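Local atomic coordinates of N-acetyl-L-2,4-diaminobutyric acid deacetylase (Ruegeria pomeroyi, PDB entry 6TWM), a protein that probably removes the acetyl group from N-acetyl-L-2,4-diaminobutyric acid as a zinc-dependent deacetylase of bacterial ectoine degradation. Residues A63-E68 and G105-P110; L116-P121 and E194-G199; L146-H151 and V211-E216; F162-I167 and V190-I195; D263-S268 and G326-V331. All blocks are in the same frame, centred on the assembly; numbering follows the deposited sequence.

Interaction 1 of 5, residues A63-E68 and G105-P110; sequences ANHGDE and GSRTSP. With ZN (zinc ion), chain M; DAB (2,4-diaminobutyric acid), chain N.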
# COMPACT_ATOMS: atom_id res chain seq x y z
N ALA A 63 -6.35 0.23 0.66
CA ALA A 63 -6.62 1.34 1.57
C ALA A 63 -6.17 1.02 3.00
O ALA A 63 -6.86 1.35 3.97
CB ALA A 63 -8.09 1.75 1.54
N ASN A 64 -5.02 0.36 3.12
CA ASN A 64 -4.31 0.34 4.40
C ASN A 64 -4.22 1.76 4.95
O ASN A 64 -4.56 2.02 6.11
CB ASN A 64 -2.92 -0.27 4.21
CG ASN A 64 -2.13 -0.41 5.51
OD1 ASN A 64 -2.40 0.27 6.51
ND2 ASN A 64 -1.14 -1.29 5.50
N HIS A 65 -3.78 2.69 4.11
CA HIS A 65 -3.97 4.12 4.34
C HIS A 65 -5.16 4.58 3.50
O HIS A 65 -5.30 4.17 2.34
CB HIS A 65 -2.71 4.91 3.99
CG HIS A 65 -1.51 4.54 4.81
ND1 HIS A 65 -0.42 3.88 4.28
CD2 HIS A 65 -1.24 4.71 6.12
CE1 HIS A 65 0.47 3.68 5.23
NE2 HIS A 65 -0.00 4.18 6.36
N GLY A 66 -6.00 5.43 4.08
CA GLY A 66 -7.33 5.65 3.53
C GLY A 66 -7.35 6.38 2.20
O GLY A 66 -8.25 6.15 1.39
N ASP A 67 -6.38 7.26 1.96
CA ASP A 67 -6.41 8.15 0.79
C ASP A 67 -5.57 7.61 -0.36
O ASP A 67 -4.94 8.38 -1.10
CB ASP A 67 -5.94 9.55 1.19
CG ASP A 67 -4.54 9.57 1.78
OD1 ASP A 67 -3.98 8.48 2.03
OD2 ASP A 67 -4.01 10.67 2.01
N GLU A 68 -5.56 6.29 -0.54
CA GLU A 68 -4.79 5.64 -1.60
C GLU A 68 -5.72 4.67 -2.32
O GLU A 68 -6.25 3.75 -1.71
CB GLU A 68 -3.57 4.92 -1.01
CG GLU A 68 -2.74 5.84 -0.13
CD GLU A 68 -1.65 5.12 0.61
OE1 GLU A 68 -1.53 3.89 0.46
OE2 GLU A 68 -0.89 5.80 1.34
N GLY A 105 -11.51 9.58 3.96
CA GLY A 105 -10.63 10.12 2.93
C GLY A 105 -9.27 10.53 3.42
O GLY A 105 -8.64 11.41 2.83
N SER A 106 -8.78 9.91 4.50
CA SER A 106 -7.55 10.33 5.13
C SER A 106 -6.65 9.13 5.38
O SER A 106 -7.13 8.00 5.57
CB SER A 106 -7.82 11.05 6.45
OG SER A 106 -8.51 10.20 7.35
N ARG A 107 -5.34 9.39 5.38
CA ARG A 107 -4.35 8.35 5.67
C ARG A 107 -4.69 7.59 6.95
O ARG A 107 -4.71 6.36 6.97
CB ARG A 107 -2.97 9.00 5.77
CG ARG A 107 -1.80 8.08 6.03
CD ARG A 107 -0.51 8.87 5.94
NE ARG A 107 0.68 8.09 6.28
CZ ARG A 107 1.32 7.30 5.43
NH1 ARG A 107 0.89 7.18 4.18
NH2 ARG A 107 2.39 6.63 5.82
N THR A 108 -4.95 8.32 8.03
CA THR A 108 -5.22 7.73 9.33
C THR A 108 -6.71 7.78 9.64
O THR A 108 -7.49 8.49 9.00
CB THR A 108 -4.42 8.46 10.42
OG1 THR A 108 -4.83 9.83 10.49
CG2 THR A 108 -2.94 8.39 10.12
N SER A 109 -7.09 7.02 10.66
CA SER A 109 -8.50 6.90 11.01
C SER A 109 -8.98 8.16 11.71
O SER A 109 -8.27 8.73 12.55
CB SER A 109 -8.73 5.69 11.91
OG SER A 109 -10.07 5.67 12.37
N PRO A 110 -10.19 8.63 11.40
CA PRO A 110 -10.75 9.76 12.16
C PRO A 110 -11.09 9.41 13.59
O PRO A 110 -11.17 10.32 14.43
CB PRO A 110 -12.02 10.11 11.37
CG PRO A 110 -12.43 8.81 10.75
CD PRO A 110 -11.14 8.11 10.40
ZN ZN M . 0.86 4.14 1.90
N DAB N . 4.62 3.73 4.53
CA DAB N . 5.05 4.30 3.27
C DAB N . 3.90 5.01 2.48
O DAB N . 4.11 6.17 2.03
CB DAB N . 5.66 3.25 2.34
CG DAB N . 6.71 2.41 3.04
ND DAB N . 8.06 2.94 3.05
OXT DAB N . 2.82 4.37 2.34
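The guanidinium of Arg107 lies flat over one face of the His65 imidazole, the two centres 3.6 Å apart and the planes only 12° from parallel. Both side chains point the same way. Arg107 is extended, its CG anti to the backbone N (chi1 -179°), and this straight stem sets CG 3.4 Å from CD2 of His65 before NH1 and NH2 spread across the ring. The ring is gripped from two directions: NE2 is hydrogen-bonded to Asn115, and ND1 lies 2.7 Å from the zinc ion. Glu68 comes in at a slant, its carboxylate 47° from the guanidinium plane, with OE2 2.5 Å from the zinc ion and 3.6 Å from Arg107 NH1; Ser152 holds its OE1. OXT of the bound diaminobutyrate is 2.0 Å from the zinc ion, and His151 completes the site. Behind this, Gly66 N is hydrogen-bonded to Arg107 O (3.3 Å), approaching from above the carbonyl plane. Glycine suits position 66 because a CB would run into Ser106 O. His65 and Glu68 form the His-x-x-Glu metal motif of this zinc carboxypeptidase-like family. A cation stacked on one metal ligand and beside another would probably stabilise the carboxylates gathered at the zinc ion.

Interaction 2 of 5, residues L116-P121 and E194-G199; sequences LNRSFP and EIDSAG. With DAB (2,4-diaminobutyric acid), chain N.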
# COMPACT_ATOMS: atom_id res chain seq x y z
N LEU A 116 -2.70 2.50 10.42
CA LEU A 116 -2.83 1.05 10.42
C LEU A 116 -1.51 0.37 10.08
O LEU A 116 -1.22 -0.72 10.60
CB LEU A 116 -3.92 0.61 9.44
CG LEU A 116 -4.17 -0.90 9.38
CD1 LEU A 116 -4.60 -1.44 10.74
CD2 LEU A 116 -5.20 -1.25 8.33
N ASN A 117 -0.69 0.98 9.23
CA ASN A 117 0.59 0.38 8.87
C ASN A 117 1.68 0.65 9.91
O ASN A 117 2.86 0.43 9.61
CB ASN A 117 1.05 0.85 7.50
CG ASN A 117 1.86 -0.20 6.76
OD1 ASN A 117 1.84 -1.38 7.13
ND2 ASN A 117 2.58 0.21 5.73
N ARG A 118 1.31 1.14 11.09
CA ARG A 118 2.21 1.20 12.23
C ARG A 118 1.58 0.56 13.46
O ARG A 118 2.11 0.71 14.57
CB ARG A 118 2.61 2.64 12.54
CG ARG A 118 3.45 3.29 11.45
CD ARG A 118 4.86 2.71 11.41
NE ARG A 118 5.62 3.24 10.28
CZ ARG A 118 6.87 2.87 9.98
NH1 ARG A 118 7.50 1.98 10.73
NH2 ARG A 118 7.48 3.41 8.93
N SER A 119 0.46 -0.16 13.29
CA SER A 119 -0.32 -0.67 14.41
C SER A 119 -0.17 -2.17 14.62
O SER A 119 -0.85 -2.72 15.49
CB SER A 119 -1.80 -0.34 14.21
OG SER A 119 -2.08 1.01 14.55
N PHE A 120 0.68 -2.85 13.87
CA PHE A 120 0.77 -4.27 14.16
C PHE A 120 1.82 -4.52 15.23
O PHE A 120 2.75 -3.73 15.39
CB PHE A 120 1.08 -5.06 12.88
CG PHE A 120 -0.08 -5.13 11.92
CD1 PHE A 120 -0.51 -4.00 11.25
CD2 PHE A 120 -0.75 -6.33 11.72
CE1 PHE A 120 -1.58 -4.06 10.39
CE2 PHE A 120 -1.82 -6.39 10.85
CZ PHE A 120 -2.24 -5.25 10.19
N PRO A 121 1.70 -5.62 16.00
CA PRO A 121 0.71 -6.69 15.91
C PRO A 121 -0.69 -6.31 16.39
O PRO A 121 -1.62 -7.11 16.23
CB PRO A 121 1.30 -7.78 16.81
CG PRO A 121 2.09 -7.04 17.82
CD PRO A 121 2.66 -5.85 17.09
N GLU A 194 12.77 0.42 3.62
CA GLU A 194 11.82 0.64 4.70
C GLU A 194 12.38 0.13 6.02
O GLU A 194 11.78 -0.70 6.70
CB GLU A 194 10.48 -0.00 4.36
CG GLU A 194 9.32 0.51 5.20
CD GLU A 194 8.99 1.95 4.92
OE1 GLU A 194 8.98 2.34 3.74
OE2 GLU A 194 8.75 2.70 5.89
N ILE A 195 13.56 0.63 6.37
CA ILE A 195 13.97 0.63 7.76
C ILE A 195 13.23 1.76 8.45
O ILE A 195 12.89 2.77 7.82
CB ILE A 195 15.50 0.75 7.88
CG1 ILE A 195 16.16 -0.55 7.41
CG2 ILE A 195 15.96 1.06 9.30
CD1 ILE A 195 15.33 -1.79 7.71
N ASP A 196 13.05 1.64 9.78
CA ASP A 196 11.82 2.05 10.45
C ASP A 196 10.75 1.03 10.11
O ASP A 196 9.71 1.33 9.49
CB ASP A 196 11.43 3.48 10.04
CG ASP A 196 10.36 4.09 10.90
OD1 ASP A 196 9.98 3.52 11.94
OD2 ASP A 196 9.90 5.18 10.49
N SER A 197 11.03 -0.23 10.48
CA SER A 197 10.25 -1.40 10.09
C SER A 197 9.22 -1.84 11.13
O SER A 197 8.43 -2.75 10.85
CB SER A 197 11.20 -2.57 9.80
OG SER A 197 10.52 -3.81 9.90
N ALA A 198 9.19 -1.21 12.30
CA ALA A 198 8.32 -1.68 13.37
C ALA A 198 6.87 -1.29 13.15
O ALA A 198 6.56 -0.17 12.72
CB ALA A 198 8.81 -1.15 14.72
N GLY A 199 5.96 -2.22 13.42
CA GLY A 199 4.54 -1.95 13.41
C GLY A 199 3.85 -2.10 12.07
O GLY A 199 2.63 -1.93 12.01
N DAB N . 4.62 3.73 4.53
CA DAB N . 5.05 4.30 3.27
C DAB N . 3.90 5.01 2.48
O DAB N . 4.11 6.17 2.03
CB DAB N . 5.66 3.25 2.34
CG DAB N . 6.71 2.41 3.04
ND DAB N . 8.06 2.94 3.05
OXT DAB N . 2.82 4.37 2.34
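Arg118 reaches over to segment 194-199 and is held first by hydrogen bonds to backbone carbonyls. Its NH1 donates to Asp196 O (2.6 Å) and to Ala198 O (3.1 Å), both oxygens lying near the guanidinium plane, while NH2 adds a weak bond to Asp196 O. A bend at chi2 (-72°) turns the otherwise straight end of the chain along the loop. Charge contacts come second. Asp196 OD1 forms a salt bridge 3.2 Å from Arg118 NH1, but from well out of the guanidinium plane, so no N-H points at it. Glu194 OE2 stands obliquely 3.4 Å from Arg118 NH2. The modelled 1.3 Å between Glu194 OE1 and ND of the ligand is doubtful; Glu194 to Asp196 are poorly ordered. The third group is backbone: Phe120 N donates to Gly199 O at 2.8 Å, and Gly199 CA-H points at Phe120 O. Any side chain at Gly199 would strike Arg118 O. A leucine in place of Arg118 is likely to leave the carbonyls of Asp196 and Ala198 without their donor and the loop freer to move. Arginine is thus a branched donor that probably helps to hold Glu194-Asp196 and balances the acidic groups near the ligand's side-chain amine.

Interaction 3 of 5, residues L146-H151 and V211-E216; sequences LAVDFH and VLVTTE. With DAB (2,4-diaminobutyric acid), chain N.
Val148 and Val213 stand side by side on adjacent parallel strands, the CG2 branch of Val148 nestling against CB of Val213 at 3.8 Å. On the same face, one row back, Leu146 lays CD1 into the hollow between Val211 and Val213, 4.1 Å from CB of the first and 4.2 Å from CG2 of the second. Helices 225-242 and 171-184 cover this aliphatic face, so branched residues suit it. The other face is built differently: small Ala147 sits beside Leu212, whose CD1 leans over Ala147 O (3.6 Å), with helix 201-207 above. Regular backbone bonds, such as Asp149 N to Val213 O at 2.8 Å, fix the register. These are central strands of the α/β sheet of the zinc hydrolase fold, and their carboxyl ends open into the active site. There Thr215 takes over from the backbone: with OG1 between N and the carbonyl carbon (chi1 63°), it accepts from His151 N at 3.1 Å. His151, a zinc ligand, tucks its CB against Thr215 O and Glu216 OE2, the latter 3.4 Å away. Glu216 bends at chi2, which brings OE2 to 3.3 Å from OXT of the bound diaminobutyrate. Cut back to alanine, Glu216 would lose the carboxylate beside the ligand, probably opening a gap next to His151 CB. His151 NE2 donates to Asp149 OD2, a doubtfully short bond; Asn64 shares OD2 and Thr61 holds OD1.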
# COMPACT_ATOMS: atom_id res chain seq x y z
N LEU A 146 -0.52 -15.87 0.55
CA LEU A 146 -0.06 -14.69 -0.16
C LEU A 146 -0.83 -13.48 0.35
O LEU A 146 -2.04 -13.56 0.59
CB LEU A 146 -0.26 -14.85 -1.68
CG LEU A 146 -0.35 -13.60 -2.54
CD1 LEU A 146 1.01 -12.94 -2.71
CD2 LEU A 146 -0.96 -13.94 -3.89
N ALA A 147 -0.13 -12.37 0.54
CA ALA A 147 -0.75 -11.12 0.97
C ALA A 147 -0.33 -10.01 0.01
O ALA A 147 0.86 -9.73 -0.14
CB ALA A 147 -0.36 -10.77 2.41
N VAL A 148 -1.31 -9.41 -0.65
CA VAL A 148 -1.10 -8.24 -1.50
C VAL A 148 -1.72 -7.04 -0.79
O VAL A 148 -2.94 -7.01 -0.57
CB VAL A 148 -1.70 -8.44 -2.90
CG1 VAL A 148 -1.42 -7.23 -3.78
CG2 VAL A 148 -1.13 -9.71 -3.54
N ASP A 149 -0.89 -6.07 -0.43
CA ASP A 149 -1.30 -4.91 0.35
C ASP A 149 -0.98 -3.66 -0.46
O ASP A 149 0.17 -3.21 -0.50
CB ASP A 149 -0.61 -4.90 1.71
CG ASP A 149 -1.12 -3.80 2.61
OD1 ASP A 149 -2.33 -3.79 2.91
OD2 ASP A 149 -0.30 -2.95 3.02
N PHE A 150 -2.00 -3.09 -1.09
CA PHE A 150 -1.81 -1.97 -2.00
C PHE A 150 -1.48 -0.69 -1.25
O PHE A 150 -2.00 -0.42 -0.16
CB PHE A 150 -3.06 -1.76 -2.85
CG PHE A 150 -3.18 -2.74 -3.99
CD1 PHE A 150 -2.38 -2.61 -5.11
CD2 PHE A 150 -4.10 -3.77 -3.93
CE1 PHE A 150 -2.50 -3.50 -6.16
CE2 PHE A 150 -4.23 -4.66 -4.97
CZ PHE A 150 -3.42 -4.53 -6.09
N HIS A 151 -0.63 0.13 -1.86
CA HIS A 151 -0.27 1.42 -1.31
C HIS A 151 -0.01 2.41 -2.45
O HIS A 151 0.42 2.02 -3.53
CB HIS A 151 0.97 1.34 -0.41
CG HIS A 151 0.71 0.69 0.91
ND1 HIS A 151 0.20 1.38 1.99
CD2 HIS A 151 0.90 -0.58 1.33
CE1 HIS A 151 0.08 0.56 3.02
NE2 HIS A 151 0.50 -0.64 2.65
N VAL A 211 4.25 -14.79 1.66
CA VAL A 211 4.58 -13.97 0.50
C VAL A 211 3.88 -12.62 0.64
O VAL A 211 2.67 -12.55 0.89
CB VAL A 211 4.17 -14.67 -0.80
CG1 VAL A 211 4.87 -14.04 -1.98
CG2 VAL A 211 4.48 -16.15 -0.73
N LEU A 212 4.65 -11.54 0.47
CA LEU A 212 4.11 -10.19 0.53
C LEU A 212 4.30 -9.50 -0.81
O LEU A 212 5.38 -9.56 -1.41
CB LEU A 212 4.79 -9.37 1.63
CG LEU A 212 4.37 -7.90 1.63
CD1 LEU A 212 2.92 -7.76 2.05
CD2 LEU A 212 5.28 -7.05 2.50
N VAL A 213 3.24 -8.85 -1.28
CA VAL A 213 3.32 -7.91 -2.40
C VAL A 213 2.88 -6.56 -1.87
O VAL A 213 1.79 -6.42 -1.32
CB VAL A 213 2.44 -8.34 -3.58
CG1 VAL A 213 2.35 -7.21 -4.61
CG2 VAL A 213 2.98 -9.61 -4.22
N THR A 214 3.75 -5.56 -2.03
CA THR A 214 3.43 -4.19 -1.67
C THR A 214 3.79 -3.29 -2.85
O THR A 214 4.65 -3.63 -3.67
CB THR A 214 4.16 -3.74 -0.40
OG1 THR A 214 3.69 -2.44 -0.01
CG2 THR A 214 5.66 -3.69 -0.63
N THR A 215 3.11 -2.15 -2.93
CA THR A 215 3.22 -1.27 -4.09
C THR A 215 3.32 0.18 -3.65
O THR A 215 3.11 0.51 -2.48
CB THR A 215 2.02 -1.43 -5.04
OG1 THR A 215 0.83 -1.02 -4.37
CG2 THR A 215 1.87 -2.87 -5.51
N GLU A 216 3.65 1.04 -4.61
CA GLU A 216 3.43 2.48 -4.51
C GLU A 216 3.02 2.92 -5.92
O GLU A 216 3.87 3.12 -6.79
CB GLU A 216 4.65 3.24 -4.03
CG GLU A 216 5.01 3.03 -2.56
CD GLU A 216 3.96 3.54 -1.61
OE1 GLU A 216 3.20 4.46 -1.99
OE2 GLU A 216 3.88 3.02 -0.48
N DAB N . 4.62 3.73 4.53
CA DAB N . 5.05 4.30 3.27
C DAB N . 3.90 5.01 2.48
O DAB N . 4.11 6.17 2.03
CB DAB N . 5.66 3.25 2.34
CG DAB N . 6.71 2.41 3.04
ND DAB N . 8.06 2.94 3.05
OXT DAB N . 2.82 4.37 2.34

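Interaction 4 of 5, residues F162-I167 and V190-I195; sequences FAAAHI and VELLEI. With DAB (2,4-diaminobutyric acid), chain N.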
# COMPACT_ATOMS: atom_id res chain seq x y z
N PHE A 162 5.07 1.37 -8.97
CA PHE A 162 6.07 0.35 -8.74
C PHE A 162 5.60 -0.64 -7.68
O PHE A 162 4.79 -0.31 -6.82
CB PHE A 162 7.42 0.99 -8.37
CG PHE A 162 7.54 1.49 -6.94
CD1 PHE A 162 7.69 0.62 -5.87
CD2 PHE A 162 7.60 2.86 -6.69
CE1 PHE A 162 7.84 1.09 -4.58
CE2 PHE A 162 7.76 3.34 -5.40
CZ PHE A 162 7.88 2.45 -4.35
N ALA A 163 6.11 -1.86 -7.78
CA ALA A 163 5.96 -2.88 -6.76
C ALA A 163 7.31 -3.11 -6.09
O ALA A 163 8.36 -2.98 -6.72
CB ALA A 163 5.44 -4.20 -7.36
N ALA A 164 7.27 -3.43 -4.80
CA ALA A 164 8.48 -3.48 -4.01
C ALA A 164 8.58 -4.79 -3.24
O ALA A 164 7.61 -5.52 -3.07
CB ALA A 164 8.55 -2.30 -3.03
N ALA A 165 9.80 -5.06 -2.78
CA ALA A 165 10.10 -6.16 -1.87
C ALA A 165 11.28 -5.73 -1.01
O ALA A 165 12.13 -4.95 -1.45
CB ALA A 165 10.43 -7.45 -2.63
N HIS A 166 11.32 -6.22 0.22
CA HIS A 166 12.31 -5.77 1.19
C HIS A 166 13.53 -6.68 1.20
O HIS A 166 13.41 -7.90 1.04
CB HIS A 166 11.72 -5.70 2.59
CG HIS A 166 10.61 -4.71 2.73
ND1 HIS A 166 9.29 -5.08 2.72
CD2 HIS A 166 10.63 -3.37 2.89
CE1 HIS A 166 8.53 -4.00 2.86
NE2 HIS A 166 9.33 -2.95 2.96
N ILE A 167 14.70 -6.07 1.39
CA ILE A 167 15.89 -6.84 1.73
C ILE A 167 15.67 -7.28 3.17
O ILE A 167 15.85 -6.48 4.10
CB ILE A 167 17.20 -6.05 1.58
CG1 ILE A 167 17.44 -5.63 0.13
CG2 ILE A 167 18.38 -6.85 2.11
CD1 ILE A 167 16.70 -4.41 -0.28
N VAL A 190 11.17 -2.33 -7.24
CA VAL A 190 11.89 -1.63 -6.18
C VAL A 190 12.23 -2.59 -5.06
O VAL A 190 11.45 -3.51 -4.76
CB VAL A 190 11.06 -0.44 -5.66
CG1 VAL A 190 11.68 0.18 -4.42
CG2 VAL A 190 10.93 0.59 -6.76
N GLU A 191 13.40 -2.41 -4.47
CA GLU A 191 13.69 -2.98 -3.16
C GLU A 191 13.74 -1.82 -2.17
O GLU A 191 14.70 -1.05 -2.15
CB GLU A 191 14.96 -3.84 -3.19
CG GLU A 191 16.28 -3.17 -3.53
CD GLU A 191 17.42 -4.18 -3.60
OE1 GLU A 191 17.13 -5.39 -3.79
OE2 GLU A 191 18.60 -3.79 -3.45
N LEU A 192 12.68 -1.70 -1.38
CA LEU A 192 12.45 -0.51 -0.57
C LEU A 192 13.37 -0.46 0.63
O LEU A 192 13.57 -1.46 1.32
CB LEU A 192 11.00 -0.48 -0.09
CG LEU A 192 9.88 0.24 -0.85
CD1 LEU A 192 8.54 -0.09 -0.22
CD2 LEU A 192 10.09 1.73 -0.86
N LEU A 193 13.93 0.72 0.90
CA LEU A 193 14.62 0.98 2.17
C LEU A 193 13.57 1.40 3.19
O LEU A 193 13.43 2.57 3.56
CB LEU A 193 15.71 2.02 2.01
CG LEU A 193 16.74 2.14 3.14
CD1 LEU A 193 16.30 3.08 4.26
CD2 LEU A 193 17.08 0.76 3.72
N GLU A 194 12.77 0.42 3.62
CA GLU A 194 11.82 0.64 4.70
C GLU A 194 12.38 0.13 6.02
O GLU A 194 11.78 -0.70 6.70
CB GLU A 194 10.48 -0.00 4.36
CG GLU A 194 9.32 0.51 5.20
CD GLU A 194 8.99 1.95 4.92
OE1 GLU A 194 8.98 2.34 3.74
OE2 GLU A 194 8.75 2.70 5.89
N ILE A 195 13.56 0.63 6.37
CA ILE A 195 13.97 0.63 7.76
C ILE A 195 13.23 1.76 8.45
O ILE A 195 12.89 2.77 7.82
CB ILE A 195 15.50 0.75 7.88
CG1 ILE A 195 16.16 -0.55 7.41
CG2 ILE A 195 15.96 1.06 9.30
CD1 ILE A 195 15.33 -1.79 7.71
N DAB N . 4.62 3.73 4.53
CA DAB N . 5.05 4.30 3.27
C DAB N . 3.90 5.01 2.48
O DAB N . 4.11 6.17 2.03
CB DAB N . 5.66 3.25 2.34
CG DAB N . 6.71 2.41 3.04
ND DAB N . 8.06 2.94 3.05
OXT DAB N . 2.82 4.37 2.34
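Nearest the ligand, CB of Glu194 meets the edge of the His166 imidazole, 3.5 Å from NE2, the two side chains running alongside each other with ring and carboxylate nearly perpendicular. His166 ND1 is hydrogen-bonded to Glu206, which helps to set the ring. Next outward from the ligand, Leu192 spans two neighbours, its CD1 3.6 Å from Ala164 CB and its CD2 4.2 Å from Phe162 CZ. Val190 CG2 sits over a face of the Phe162 ring in a CH-pi contact, 3.7 Å from the centroid. Phe162 CG lies between its backbone N and carbonyl carbon (chi1 78°), a choice that swings the ring over Val190. The small methyl of Ala164 suits a place hemmed in by Leu192, Val190 and the edge of the Phe162 ring. Outside this core, Ile167 CD1 rests on the aliphatic stem and carboxyl carbon of Glu191. Backbone bonds hold the frame: Val190 N to Ala163 O (2.9 Å), Ala165 N to Val190 O (3.0 Å) and a weak third from Leu192 N to Ala165 O. The parallel strands flank helix 171-184 in a beta-alpha-beta unit. Bonding weakens toward Leu192, and apolar packing gives way to the pocket loop that bears Glu194.

Interaction 5 of 5, residues D263-S268 and G326-V331; sequences DCFVFS and GDCVAV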
# COMPACT_ATOMS: atom_id res chain seq x y z
N ASP A 263 20.71 8.85 1.87
CA ASP A 263 20.90 9.94 0.93
C ASP A 263 20.08 9.79 -0.34
O ASP A 263 20.22 10.62 -1.25
CB ASP A 263 22.39 10.08 0.62
CG ASP A 263 23.20 10.46 1.85
OD1 ASP A 263 24.42 10.71 1.76
OD2 ASP A 263 22.58 10.51 2.94
N CYS A 264 19.24 8.76 -0.43
CA CYS A 264 18.17 8.73 -1.41
C CYS A 264 17.04 9.68 -1.05
O CYS A 264 16.24 10.03 -1.92
CB CYS A 264 17.60 7.31 -1.53
SG CYS A 264 18.67 6.13 -2.39
N PHE A 265 16.97 10.10 0.21
CA PHE A 265 15.89 10.93 0.72
C PHE A 265 16.35 12.37 0.89
O PHE A 265 17.51 12.63 1.21
CB PHE A 265 15.37 10.39 2.06
CG PHE A 265 14.82 9.00 1.99
CD1 PHE A 265 13.45 8.79 1.89
CD2 PHE A 265 15.66 7.90 2.03
CE1 PHE A 265 12.93 7.52 1.83
CE2 PHE A 265 15.15 6.62 1.97
CZ PHE A 265 13.78 6.43 1.87
N VAL A 266 15.42 13.30 0.69
CA VAL A 266 15.64 14.71 0.95
C VAL A 266 14.41 15.25 1.67
O VAL A 266 13.29 15.14 1.16
CB VAL A 266 15.89 15.52 -0.34
CG1 VAL A 266 16.07 17.00 -0.01
CG2 VAL A 266 17.11 14.99 -1.08
N PHE A 267 14.61 15.82 2.85
CA PHE A 267 13.54 16.44 3.61
C PHE A 267 13.72 17.95 3.64
O PHE A 267 14.84 18.46 3.59
CB PHE A 267 13.49 15.91 5.05
CG PHE A 267 13.00 14.49 5.16
CD1 PHE A 267 13.67 13.45 4.53
CD2 PHE A 267 11.86 14.20 5.88
CE1 PHE A 267 13.21 12.16 4.63
CE2 PHE A 267 11.41 12.91 5.99
CZ PHE A 267 12.08 11.89 5.36
N SER A 268 12.60 18.66 3.71
CA SER A 268 12.63 20.11 3.79
C SER A 268 12.82 20.56 5.23
O SER A 268 12.40 19.89 6.17
CB SER A 268 11.35 20.72 3.22
OG SER A 268 10.32 20.74 4.19
N GLY A 326 10.11 19.29 7.69
CA GLY A 326 10.08 17.87 7.95
C GLY A 326 9.43 17.03 6.87
O GLY A 326 9.52 15.80 6.93
N ASP A 327 8.78 17.64 5.89
CA ASP A 327 8.23 16.88 4.77
C ASP A 327 9.36 16.38 3.88
O ASP A 327 10.41 17.01 3.75
CB ASP A 327 7.26 17.74 3.96
CG ASP A 327 6.04 18.16 4.76
OD1 ASP A 327 5.81 17.58 5.84
OD2 ASP A 327 5.30 19.06 4.30
N CYS A 328 9.13 15.22 3.25
CA CYS A 328 10.12 14.63 2.36
C CYS A 328 9.99 15.27 0.99
O CYS A 328 8.99 15.06 0.28
CB CYS A 328 9.94 13.12 2.28
SG CYS A 328 11.06 12.32 1.11
N VAL A 329 10.99 16.06 0.60
CA VAL A 329 10.95 16.78 -0.67
C VAL A 329 10.94 15.80 -1.84
O VAL A 329 10.09 15.89 -2.74
CB VAL A 329 12.13 17.76 -0.78
CG1 VAL A 329 12.05 18.54 -2.07
CG2 VAL A 329 12.14 18.70 0.41
N ALA A 330 11.88 14.86 -1.85
CA ALA A 330 12.01 13.94 -2.97
C ALA A 330 12.82 12.72 -2.55
O ALA A 330 13.56 12.75 -1.57
CB ALA A 330 12.66 14.62 -4.18
N VAL A 331 12.65 11.65 -3.32
CA VAL A 331 13.39 10.41 -3.13
C VAL A 331 14.00 10.01 -4.47
O VAL A 331 13.32 10.03 -5.50
CB VAL A 331 12.50 9.28 -2.58
CG1 VAL A 331 13.31 8.01 -2.39
CG2 VAL A 331 11.87 9.71 -1.28
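Antiparallel strands 265-267 and 328-331 meet with a classic beta bulge, Val329 and Ala330 both facing Val266, whose O takes weak bonds from their two N atoms while its own N bonds to Ala330 O at 3.0 Å. On one face of the sheet two phenylalanines stand in a row. The Phe267 ring lies over Cys328, whose CB sits nearly above its centre at 4.0 Å from the centroid, with SG in a sulfur-aromatic contact at 4.5 Å. The ring's edge meets Gly326 O in its plane, 3.0 Å from CD2. Cys328 SG lies anti to the backbone N (chi1 176°), which carries it toward Phe265. Val331 runs alongside Phe265, its CG2 3.7 Å from CD1. Val266 and Ala330 point to the other face; Val329, in the bulge, points toward the partner strand, its CB near Val266 CG1 and its CG2 3.5 Å from Ser268 CB. Leu290 and Tyr306, of strands 289-294 and 304-307, pack against this side. Beyond the bulge, Ser268 N donates to Asp327 O (2.7 Å) and Gly326 N returns a bond to Ser268 O (2.8 Å). Gly326 adopts backbone angles that would jam a CB against the preceding carbonyl, so this loop position calls for glycine. The chemistry is thus two-sided: aliphatic packing buried inside the beta domain, and aromatic rings bedded on sulfur and valine along the more open side.

Interactions 3 and 4 form the buried framework: strands 211-216 and 162-166 are neighbours in one sheet, and the smaller loop of interaction 4 is nested within that of interaction 3. Both combine backbone bonds with apolar packing. Interaction 1, also buried, is instead made of loops and relies on stacking, charge and zinc coordination, and Asn64 links it to Asp149 of interaction 3. Interaction 2 is partly exposed, rests on arginine-to-carbonyl bonds and shares Glu194 with interaction 4. These four all reach the diaminobutyrate. Interaction 5 stands apart in an all-beta region, its centre about 20 Å from the centre of the chain, touching interaction 4 lightly where Phe265 CZ packs near Leu193 O.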